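Local coordinates for minor capsid protein (PDB 6G42), which forms the pentons of the marine virophage mavirus, probably assembling as pentamers of single jelly-roll subunits at the vertices of the capsid, at residues A22-R25 with G26-K29; P64-P68 with A69-Y73; F96-E99 with D100-Y104; T290-P293 with Q294-I297. All coordinates share one frame; numbering follows the deposited sequence.

Contact 1 of 4, residues A22-R25 with G26-K29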
loop_
_atom_site.group_PDB
_atom_site.type_symbol
_atom_site.label_atom_id
_atom_site.label_comp_id
_atom_site.label_asym_id
_atom_site.label_seq_id
_atom_site.Cartn_x
_atom_site.Cartn_y
_atom_site.Cartn_z
ATOM N N ALA C 22 29.689 -21.085 11.833
ATOM C CA ALA C 22 28.379 -21.070 12.502
ATOM C C ALA C 22 27.952 -22.407 13.114
ATOM O O ALA C 22 27.118 -22.434 14.026
ATOM C CB ALA C 22 27.313 -20.595 11.523
ATOM N N GLY C 23 28.498 -23.507 12.597
ATOM C CA GLY C 23 28.105 -24.856 13.027
ATOM C C GLY C 23 26.844 -25.302 12.308
ATOM O O GLY C 23 26.139 -24.472 11.731
ATOM N N PRO C 24 26.540 -26.617 12.345
ATOM C CA PRO C 24 25.371 -27.152 11.631
ATOM C C PRO C 24 24.068 -26.567 12.162
ATOM O O PRO C 24 23.867 -26.553 13.368
ATOM C CB PRO C 24 25.447 -28.658 11.904
ATOM C CG PRO C 24 26.270 -28.797 13.133
ATOM C CD PRO C 24 27.240 -27.660 13.115
ATOM N N ARG C 25 23.220 -26.058 11.269
ATOM C CA ARG C 25 21.999 -25.315 11.648
ATOM C C ARG C 25 22.241 -24.142 12.621
ATOM O O ARG C 25 21.348 -23.756 13.377
ATOM C CB ARG C 25 20.946 -26.265 12.237
ATOM C CG ARG C 25 20.574 -27.427 11.335
ATOM C CD ARG C 25 19.121 -27.821 11.534
ATOM N NE ARG C 25 18.719 -28.919 10.657
ATOM C CZ ARG C 25 19.015 -30.205 10.849
ATOM N NH1 ARG C 25 19.741 -30.604 11.892
ATOM N NH2 ARG C 25 18.586 -31.112 9.974
ATOM N N GLY C 26 23.440 -23.571 12.585
ATOM C CA GLY C 26 23.833 -22.535 13.536
ATOM C C GLY C 26 23.959 -23.019 14.972
ATOM O O GLY C 26 23.660 -22.270 15.897
ATOM N N SER C 27 24.406 -24.265 15.148
ATOM C CA SER C 27 24.605 -24.890 16.473
ATOM C C SER C 27 25.462 -24.068 17.433
ATOM O O SER C 27 25.176 -24.000 18.628
ATOM C CB SER C 27 25.285 -26.251 16.313
ATOM O OG SER C 27 24.443 -27.182 15.674
ATOM N N TYR C 28 26.521 -23.466 16.899
ATOM C CA TYR C 28 27.501 -22.742 17.711
ATOM C C TYR C 28 26.957 -21.430 18.250
ATOM O O TYR C 28 27.448 -20.933 19.265
ATOM C CB TYR C 28 28.803 -22.504 16.926
ATOM C CG TYR C 28 29.467 -23.760 16.355
ATOM C CD1 TYR C 28 29.111 -25.057 16.790
ATOM C CD2 TYR C 28 30.486 -23.653 15.400
ATOM C CE1 TYR C 28 29.724 -26.185 16.270
ATOM C CE2 TYR C 28 31.110 -24.790 14.882
ATOM C CZ TYR C 28 30.724 -26.050 15.323
ATOM O OH TYR C 28 31.324 -27.183 14.825
ATOM N N LYS C 29 25.946 -20.887 17.572
ATOM C CA LYS C 29 25.282 -19.641 17.962
ATOM C C LYS C 29 26.265 -18.476 18.047
ATOM O O LYS C 29 26.290 -17.744 19.040
ATOM C CB LYS C 29 24.501 -19.823 19.270
ATOM C CG LYS C 29 23.533 -20.996 19.230
ATOM C CD LYS C 29 22.236 -20.713 19.966
ATOM C CE LYS C 29 21.263 -21.885 19.864
ATOM N NZ LYS C 29 20.354 -21.778 18.685
#

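Contact 2 of 4, residues P64-P68 with A69-Y73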
loop_
_atom_site.group_PDB
_atom_site.type_symbol
_atom_site.label_atom_id
_atom_site.label_comp_id
_atom_site.label_asym_id
_atom_site.label_seq_id
_atom_site.Cartn_x
_atom_site.Cartn_y
_atom_site.Cartn_z
ATOM N N PRO C 64 12.733 -17.004 16.589
ATOM C CA PRO C 64 11.673 -17.729 17.282
ATOM C C PRO C 64 10.304 -17.087 17.114
ATOM O O PRO C 64 10.197 -15.865 16.963
ATOM C CB PRO C 64 12.114 -17.692 18.746
ATOM C CG PRO C 64 12.987 -16.491 18.859
ATOM C CD PRO C 64 13.679 -16.376 17.533
ATOM N N LEU C 65 9.276 -17.929 17.136
ATOM C CA LEU C 65 7.887 -17.507 16.987
ATOM C C LEU C 65 7.110 -17.408 18.312
ATOM O O LEU C 65 6.109 -16.697 18.381
ATOM C CB LEU C 65 7.161 -18.468 16.041
ATOM C CG LEU C 65 7.802 -18.771 14.683
ATOM C CD1 LEU C 65 6.790 -19.447 13.772
ATOM C CD2 LEU C 65 8.345 -17.525 14.003
ATOM N N PHE C 66 7.559 -18.119 19.346
ATOM C CA PHE C 66 6.845 -18.201 20.629
ATOM C C PHE C 66 7.834 -18.442 21.776
ATOM O O PHE C 66 8.900 -19.027 21.568
ATOM C CB PHE C 66 5.797 -19.317 20.572
ATOM C CG PHE C 66 4.833 -19.316 21.729
ATOM C CD1 PHE C 66 3.833 -18.355 21.817
ATOM C CD2 PHE C 66 4.912 -20.283 22.728
ATOM C CE1 PHE C 66 2.934 -18.351 22.883
ATOM C CE2 PHE C 66 4.012 -20.288 23.793
ATOM C CZ PHE C 66 3.024 -19.320 23.871
ATOM N N LYS C 67 7.472 -17.979 22.974
ATOM C CA LYS C 67 8.320 -18.078 24.168
ATOM C C LYS C 67 7.443 -18.372 25.389
ATOM O O LYS C 67 7.006 -17.441 26.060
ATOM C CB LYS C 67 9.086 -16.771 24.370
ATOM C CG LYS C 67 10.073 -16.770 25.528
ATOM C CD LYS C 67 10.632 -15.377 25.743
ATOM C CE LYS C 67 11.846 -15.383 26.646
ATOM N NZ LYS C 67 12.530 -14.065 26.599
ATOM N N PRO C 68 7.200 -19.671 25.690
ATOM C CA PRO C 68 6.253 -20.099 26.739
ATOM C C PRO C 68 6.413 -19.517 28.149
ATOM O O PRO C 68 5.426 -19.456 28.885
ATOM C CB PRO C 68 6.469 -21.609 26.796
ATOM C CG PRO C 68 6.885 -21.971 25.424
ATOM C CD PRO C 68 7.754 -20.838 24.973
ATOM N N ALA C 69 7.625 -19.116 28.523
ATOM C CA ALA C 69 7.898 -18.581 29.865
ATOM C C ALA C 69 6.984 -17.409 30.239
ATOM O O ALA C 69 6.443 -17.374 31.341
ATOM C CB ALA C 69 9.359 -18.170 29.979
ATOM N N GLY C 70 6.802 -16.477 29.308
ATOM C CA GLY C 70 5.999 -15.270 29.531
ATOM C C GLY C 70 4.488 -15.440 29.601
ATOM O O GLY C 70 3.794 -14.526 30.060
ATOM N N HIS C 71 3.977 -16.585 29.144
ATOM C CA HIS C 71 2.535 -16.867 29.129
ATOM C C HIS C 71 2.151 -17.895 30.199
ATOM O O HIS C 71 2.890 -18.847 30.441
ATOM C CB HIS C 71 2.107 -17.390 27.754
ATOM C CG HIS C 71 2.655 -16.604 26.601
ATOM N ND1 HIS C 71 1.989 -15.537 26.039
ATOM C CD2 HIS C 71 3.808 -16.737 25.904
ATOM C CE1 HIS C 71 2.711 -15.044 25.048
ATOM N NE2 HIS C 71 3.818 -15.755 24.942
ATOM N N ASP C 72 0.990 -17.694 30.822
ATOM C CA ASP C 72 0.427 -18.629 31.809
ATOM C C ASP C 72 -0.954 -19.087 31.350
ATOM O O ASP C 72 -1.976 -18.619 31.850
ATOM C CB ASP C 72 0.329 -17.968 33.191
ATOM C CG ASP C 72 1.686 -17.569 33.755
ATOM O OD1 ASP C 72 2.638 -18.380 33.696
ATOM O OD2 ASP C 72 1.798 -16.438 34.277
ATOM N N TYR C 73 -0.974 -20.006 30.391
ATOM C CA TYR C 73 -2.229 -20.479 29.804
ATOM C C TYR C 73 -2.877 -21.566 30.657
ATOM O O TYR C 73 -2.186 -22.317 31.345
ATOM C CB TYR C 73 -2.015 -21.002 28.372
ATOM C CG TYR C 73 -1.552 -19.976 27.337
ATOM C CD1 TYR C 73 -1.756 -18.597 27.512
ATOM C CD2 TYR C 73 -0.943 -20.398 26.154
ATOM C CE1 TYR C 73 -1.335 -17.682 26.555
ATOM C CE2 TYR C 73 -0.522 -19.490 25.193
ATOM C CZ TYR C 73 -0.716 -18.133 25.397
ATOM O OH TYR C 73 -0.299 -17.229 24.448
#

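Contact 3 of 4, residues F96-E99 with D100-Y104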
loop_
_atom_site.group_PDB
_atom_site.type_symbol
_atom_site.label_atom_id
_atom_site.label_comp_id
_atom_site.label_asym_id
_atom_site.label_seq_id
_atom_site.Cartn_x
_atom_site.Cartn_y
_atom_site.Cartn_z
ATOM N N PHE C 96 8.118 -29.236 23.940
ATOM C CA PHE C 96 8.229 -28.604 22.607
ATOM C C PHE C 96 9.352 -27.565 22.462
ATOM O O PHE C 96 9.622 -27.098 21.353
ATOM C CB PHE C 96 6.901 -27.934 22.252
ATOM C CG PHE C 96 5.739 -28.881 22.186
ATOM C CD1 PHE C 96 4.989 -29.163 23.322
ATOM C CD2 PHE C 96 5.385 -29.487 20.985
ATOM C CE1 PHE C 96 3.906 -30.035 23.263
ATOM C CE2 PHE C 96 4.307 -30.357 20.920
ATOM C CZ PHE C 96 3.566 -30.632 22.060
ATOM N N VAL C 97 10.017 -27.235 23.563
ATOM C CA VAL C 97 10.885 -26.060 23.656
ATOM C C VAL C 97 12.362 -26.421 23.427
ATOM O O VAL C 97 12.791 -27.519 23.764
ATOM C CB VAL C 97 10.650 -25.386 25.032
ATOM C CG1 VAL C 97 11.713 -24.367 25.386
ATOM C CG2 VAL C 97 9.295 -24.703 25.043
ATOM N N ASP C 98 13.122 -25.486 22.847
ATOM C CA ASP C 98 14.579 -25.635 22.652
ATOM C C ASP C 98 15.367 -25.219 23.913
ATOM O O ASP C 98 14.774 -24.860 24.926
ATOM C CB ASP C 98 15.044 -24.857 21.394
ATOM C CG ASP C 98 15.323 -23.366 21.660
ATOM O OD1 ASP C 98 14.523 -22.694 22.345
ATOM O OD2 ASP C 98 16.355 -22.858 21.169
ATOM N N GLU C 99 16.700 -25.270 23.836
ATOM C CA GLU C 99 17.598 -24.862 24.941
ATOM C C GLU C 99 17.288 -23.491 25.541
ATOM O O GLU C 99 17.160 -23.359 26.756
ATOM C CB GLU C 99 19.055 -24.828 24.464
ATOM C CG GLU C 99 19.698 -26.181 24.207
ATOM C CD GLU C 99 21.129 -26.069 23.689
ATOM O OE1 GLU C 99 21.447 -25.093 22.970
ATOM O OE2 GLU C 99 21.942 -26.967 23.996
ATOM N N ASP C 100 17.181 -22.479 24.678
ATOM C CA ASP C 100 17.024 -21.078 25.112
ATOM C C ASP C 100 15.617 -20.682 25.612
ATOM O O ASP C 100 15.446 -19.572 26.125
ATOM C CB ASP C 100 17.483 -20.114 23.997
ATOM C CG ASP C 100 19.006 -20.083 23.824
ATOM O OD1 ASP C 100 19.736 -20.059 24.837
ATOM O OD2 ASP C 100 19.480 -20.063 22.665
ATOM N N GLY C 101 14.630 -21.569 25.469
ATOM C CA GLY C 101 13.256 -21.326 25.954
ATOM C C GLY C 101 12.215 -20.952 24.900
ATOM O O GLY C 101 11.147 -20.442 25.243
ATOM N N TYR C 102 12.515 -21.235 23.627
ATOM C CA TYR C 102 11.712 -20.788 22.480
ATOM C C TYR C 102 11.118 -21.953 21.687
ATOM O O TYR C 102 11.619 -23.075 21.748
ATOM C CB TYR C 102 12.574 -19.973 21.513
ATOM C CG TYR C 102 13.090 -18.644 22.036
ATOM C CD1 TYR C 102 12.221 -17.580 22.291
ATOM C CD2 TYR C 102 14.454 -18.438 22.232
ATOM C CE1 TYR C 102 12.698 -16.363 22.753
ATOM C CE2 TYR C 102 14.940 -17.226 22.694
ATOM C CZ TYR C 102 14.064 -16.192 22.951
ATOM O OH TYR C 102 14.566 -14.993 23.407
ATOM N N MET C 103 10.053 -21.654 20.942
ATOM C CA MET C 103 9.492 -22.548 19.921
ATOM C C MET C 103 9.501 -21.812 18.580
ATOM O O MET C 103 9.591 -20.587 18.542
ATOM C CB MET C 103 8.074 -22.977 20.286
ATOM C CG MET C 103 8.000 -23.858 21.523
ATOM S SD MET C 103 6.354 -23.921 22.261
ATOM C CE MET C 103 5.429 -24.701 20.935
ATOM N N TYR C 104 9.402 -22.569 17.491
ATOM C CA TYR C 104 9.662 -22.050 16.140
ATOM C C TYR C 104 8.562 -22.331 15.100
ATOM O O TYR C 104 8.775 -22.143 13.903
ATOM C CB TYR C 104 11.017 -22.589 15.658
ATOM C CG TYR C 104 12.185 -22.040 16.450
ATOM C CD1 TYR C 104 12.561 -22.604 17.673
ATOM C CD2 TYR C 104 12.907 -20.936 15.988
ATOM C CE1 TYR C 104 13.623 -22.087 18.405
ATOM C CE2 TYR C 104 13.969 -20.412 16.715
ATOM C CZ TYR C 104 14.325 -20.991 17.919
ATOM O OH TYR C 104 15.380 -20.462 18.634
#

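Contact 4 of 4, residues T290-P293 with Q294-I297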
loop_
_atom_site.group_PDB
_atom_site.type_symbol
_atom_site.label_atom_id
_atom_site.label_comp_id
_atom_site.label_asym_id
_atom_site.label_seq_id
_atom_site.Cartn_x
_atom_site.Cartn_y
_atom_site.Cartn_z
ATOM N N THR C 290 22.049 -14.578 15.826
ATOM C CA THR C 290 23.079 -15.590 15.546
ATOM C C THR C 290 23.124 -15.986 14.074
ATOM O O THR C 290 22.129 -15.883 13.368
ATOM C CB THR C 290 22.909 -16.846 16.434
ATOM O OG1 THR C 290 21.664 -17.483 16.144
ATOM C CG2 THR C 290 22.954 -16.475 17.918
ATOM N N LEU C 291 24.297 -16.435 13.631
ATOM C CA LEU C 291 24.530 -16.847 12.240
ATOM C C LEU C 291 24.045 -18.276 11.949
ATOM O O LEU C 291 24.091 -19.159 12.816
ATOM C CB LEU C 291 26.026 -16.765 11.902
ATOM C CG LEU C 291 26.675 -15.381 11.925
ATOM C CD1 LEU C 291 28.192 -15.481 11.922
ATOM C CD2 LEU C 291 26.204 -14.556 10.745
ATOM N N LEU C 292 23.564 -18.468 10.720
ATOM C CA LEU C 292 23.443 -19.785 10.101
ATOM C C LEU C 292 24.643 -19.953 9.161
ATOM O O LEU C 292 25.355 -18.984 8.890
ATOM C CB LEU C 292 22.135 -19.898 9.314
ATOM C CG LEU C 292 20.844 -19.639 10.092
ATOM C CD1 LEU C 292 19.644 -19.646 9.162
ATOM C CD2 LEU C 292 20.668 -20.666 11.200
ATOM N N PRO C 293 24.880 -21.178 8.657
ATOM C CA PRO C 293 25.905 -21.338 7.619
ATOM C C PRO C 293 25.644 -20.528 6.334
ATOM O O PRO C 293 26.598 -20.109 5.668
ATOM C CB PRO C 293 25.870 -22.843 7.327
ATOM C CG PRO C 293 25.385 -23.452 8.586
ATOM C CD PRO C 293 24.387 -22.480 9.140
ATOM N N GLN C 294 24.364 -20.283 6.038
ATOM C CA GLN C 294 23.916 -19.639 4.798
ATOM C C GLN C 294 23.670 -18.127 4.940
ATOM O O GLN C 294 23.281 -17.472 3.980
ATOM C CB GLN C 294 22.629 -20.319 4.311
ATOM C CG GLN C 294 22.698 -21.848 4.237
ATOM C CD GLN C 294 22.376 -22.555 5.553
ATOM O OE1 GLN C 294 22.349 -21.936 6.615
ATOM N NE2 GLN C 294 22.135 -23.860 5.483
ATOM N N THR C 295 23.911 -17.580 6.129
ATOM C CA THR C 295 23.605 -16.185 6.434
ATOM C C THR C 295 24.524 -15.224 5.690
ATOM O O THR C 295 25.744 -15.361 5.734
ATOM C CB THR C 295 23.726 -15.903 7.953
ATOM O OG1 THR C 295 22.794 -16.723 8.675
ATOM C CG2 THR C 295 23.454 -14.430 8.280
ATOM N N VAL C 296 23.917 -14.261 5.006
ATOM C CA VAL C 296 24.623 -13.088 4.507
ATOM C C VAL C 296 24.015 -11.875 5.184
ATOM O O VAL C 296 22.800 -11.781 5.329
ATOM C CB VAL C 296 24.535 -12.940 2.978
ATOM C CG1 VAL C 296 25.284 -11.691 2.507
ATOM C CG2 VAL C 296 25.108 -14.180 2.307
ATOM N N ILE C 297 24.879 -10.960 5.608
ATOM C CA ILE C 297 24.460 -9.758 6.309
ATOM C C ILE C 297 25.107 -8.549 5.644
ATOM O O ILE C 297 26.310 -8.538 5.431
ATOM C CB ILE C 297 24.754 -9.881 7.819
ATOM C CG1 ILE C 297 23.704 -10.818 8.422
ATOM C CG2 ILE C 297 24.705 -8.527 8.517
ATOM C CD1 ILE C 297 23.967 -11.272 9.826
#

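Contact 1 of 4, residues A22-R25 with G26-K29
Tyr28 folds back over Gly23, laying its ring flat on the backbone that leaves helix 19-22. CG sits anti to the carbonyl carbon (chi1 -56°), which swings the side chain over the earlier residues. Its CB lies 3.4 Å from Ala22 O, and CG is still beside that oxygen. Further out, Tyr28 CD2 reaches Gly23 N at 3.4 Å and Tyr28 CE2 approaches Gly23 CA at 3.5 Å. Tyr28 CZ is 3.7 Å from Gly23 CA, which lies over the ring centre in a CH-pi contact. Glycine suits this place twice: its positive phi ends the helix, and it has no side chain to hold the ring off. The backbone supports the same fold-over, since Tyr28 N donates to Ala22 O (3.1 Å) and Gly26 N to Gly23 O (3.0 Å). Pro24 O receives Ser27 N at 2.9 Å, and Ser27 OG lies beside the proline ring, 3.5 Å from Pro24 CG. Arg25 leads away from the turn, hydrogen-bonded through NH1 to the backbone carbonyl of Asp175 of the second subunit. Gly26, also at positive phi, opens a type I turn closed by Lys29 N on Gly26 O. The helix thus ends at a positive-phi glycine, and a type I turn three residues on (Gly26 to Lys29) leads the chain towards strand 33-37.

Contact 2 of 4, residues P64-P68 with A69-Y73
Pro68 O accepts the backbone N-H of His71 at 3.2 Å, an i+3 to i bond in keeping with the 3-10 winding of Pro68 to Gly70. One residue earlier, Lys67 O takes a weak bond from Gly70 N. Proline fits the start of such a turn, where its ring fixes phi and no N-H is required. The turn brings the His71 ring back onto Phe66. Phe66 CG stands anti to the backbone N (chi1 -169°), sending its ring forward to meet the imidazole coming from the opposite direction. Their planes are only 11° apart but slid sidelong, with centroids 4.5 Å apart; the overlap is small, and Phe66 CE1 lies over the rim of the imidazole, 3.4 Å from His71 NE2. Lys67 O sits at the imidazole edge, 3.3 Å from His71 CD2. Tyr73 adds a third ring: its OH lies in the plane of the Phe66 ring at the edge, 3.8 Å from Phe66 CE1, and is hydrogen-bonded to Asp165. Lys67 points the other way in a fully extended chain, its ammonium held by Asp281, Asp283 and Glu285. At the start of the segment, Leu65 and Phe66 both face Met103 as a classic beta bulge. The whole turn connects strand 49-62 to strand 74-79, with helix 160-165 packed against His71 and Tyr73.

Contact 3 of 4, residues F96-E99 with D100-Y104
Asp98 CG stands between its own backbone N and carbonyl carbon (chi1 84°), and this curls the carboxylate back over the turn that follows. OD1 there accepts Tyr102 N at 2.8 Å, met nearly end-on to its C-O bond, and takes a weak second bond from Gly101 N. Aspartate suits the place because its short side chain carries an acceptor just far enough to bind these amides. The backbone closes the loop as well: Asp98 N donates to Tyr102 O at 3.0 Å and 173°, almost straight, while Gly101 N makes a weak bond to Asp98 O. A type I turn over Asp98 to Gly101 combined with this pair of bonds is the pattern of a hairpin loop with a G1 bulge, in which glycine takes the positive-phi position (phi 103°). Behind the turn the chemistry is apolar. Val97 CG1 lies against Gly101 CA at 3.5 Å, and Val97 CG2 meets Met103 CG at 3.8 Å, crossing at about a right angle. The flexible thioether bends at its end so that Met103 CE reaches Phe96 CB, also 3.8 Å away, and both residues go on to pack against helix 106-120. Tyr104 offers its ring edge to the Asp98 carboxylate, the planes nearly perpendicular, with Tyr104 CE1 3.9 Å from Asp98 CG. Tyr102 leads away, its hydroxyl bonded to Asp281, and Tyr104 has Arg62 as a cation-pi partner.

Contact 4 of 4, residues T290-P293 with Q294-I297
Thr295 and Leu292 form the close-knit side of this turn. With Thr295 OG1 anti to its carbonyl carbon (chi1 -61°), the hydroxyl points back across the turn and accepts Leu292 N at 2.8 Å, with an N-H...O angle of 156°. The same oxygen is hydrogen-bonded to Lys60 O, so the buried hydroxyl both satisfies a turn amide and joins it to the neighbouring strand 49-62. Threonine suits the position because its other branch is apolar: Thr295 CG2 packs on Leu291 CD2 at 3.7 Å, the side chains crossing at about a right angle. Leu291 CD2 also reaches Ile297 CD1 at 4.1 Å, extending the apolar packing into strand 296-305. The outer side is less enclosed. Pro293, with its fixed phi, fits the second position of a type I turn, and beside it Gln294 runs the same way. The glutamine chain is bent at chi2 (86°), which folds its amide back along the proline ring until Gln294 OE1 lies 3.3 Å from Pro293 CD. Its NE2 turns outward to Asp160 and Asp161 of the second subunit. The turn's own backbone bond, Thr295 N to Leu292 O, is weak at 3.4 Å, leaving the threonine hydroxyl as the stronger bond across the turn. The type I turn carries the chain from strand 286-288 of one sheet to strand 296-305 of the four-stranded sheet, consistent with the link between the sheets of a jelly roll, at a subunit boundary.

Overall arrangement
Contacts 1 and 4 pack against each other, Gly23 O meeting Pro293 CG, and both touch the second subunit: contact 1 chiefly through its arginine, contact 4 chiefly through its glutamine. Contact 2 meets the third subunit at His71. Of the four, contact 4 is the buried one, relying on aliphatic packing and a shared hydroxyl; contact 1 is largely backbone bonding with an exposed tyrosine and serine. Contacts 2 and 3 lie nearer the chain centre and are joined by backbone pairing at the bulge. Contact 2 favours rings, contact 3 a carboxylate that accepts turn amides, with an apolar underside. Lys29 bridges the two groups loosely, packing on Asp100, whereas contact 4 reaches neither contact 2 nor contact 3.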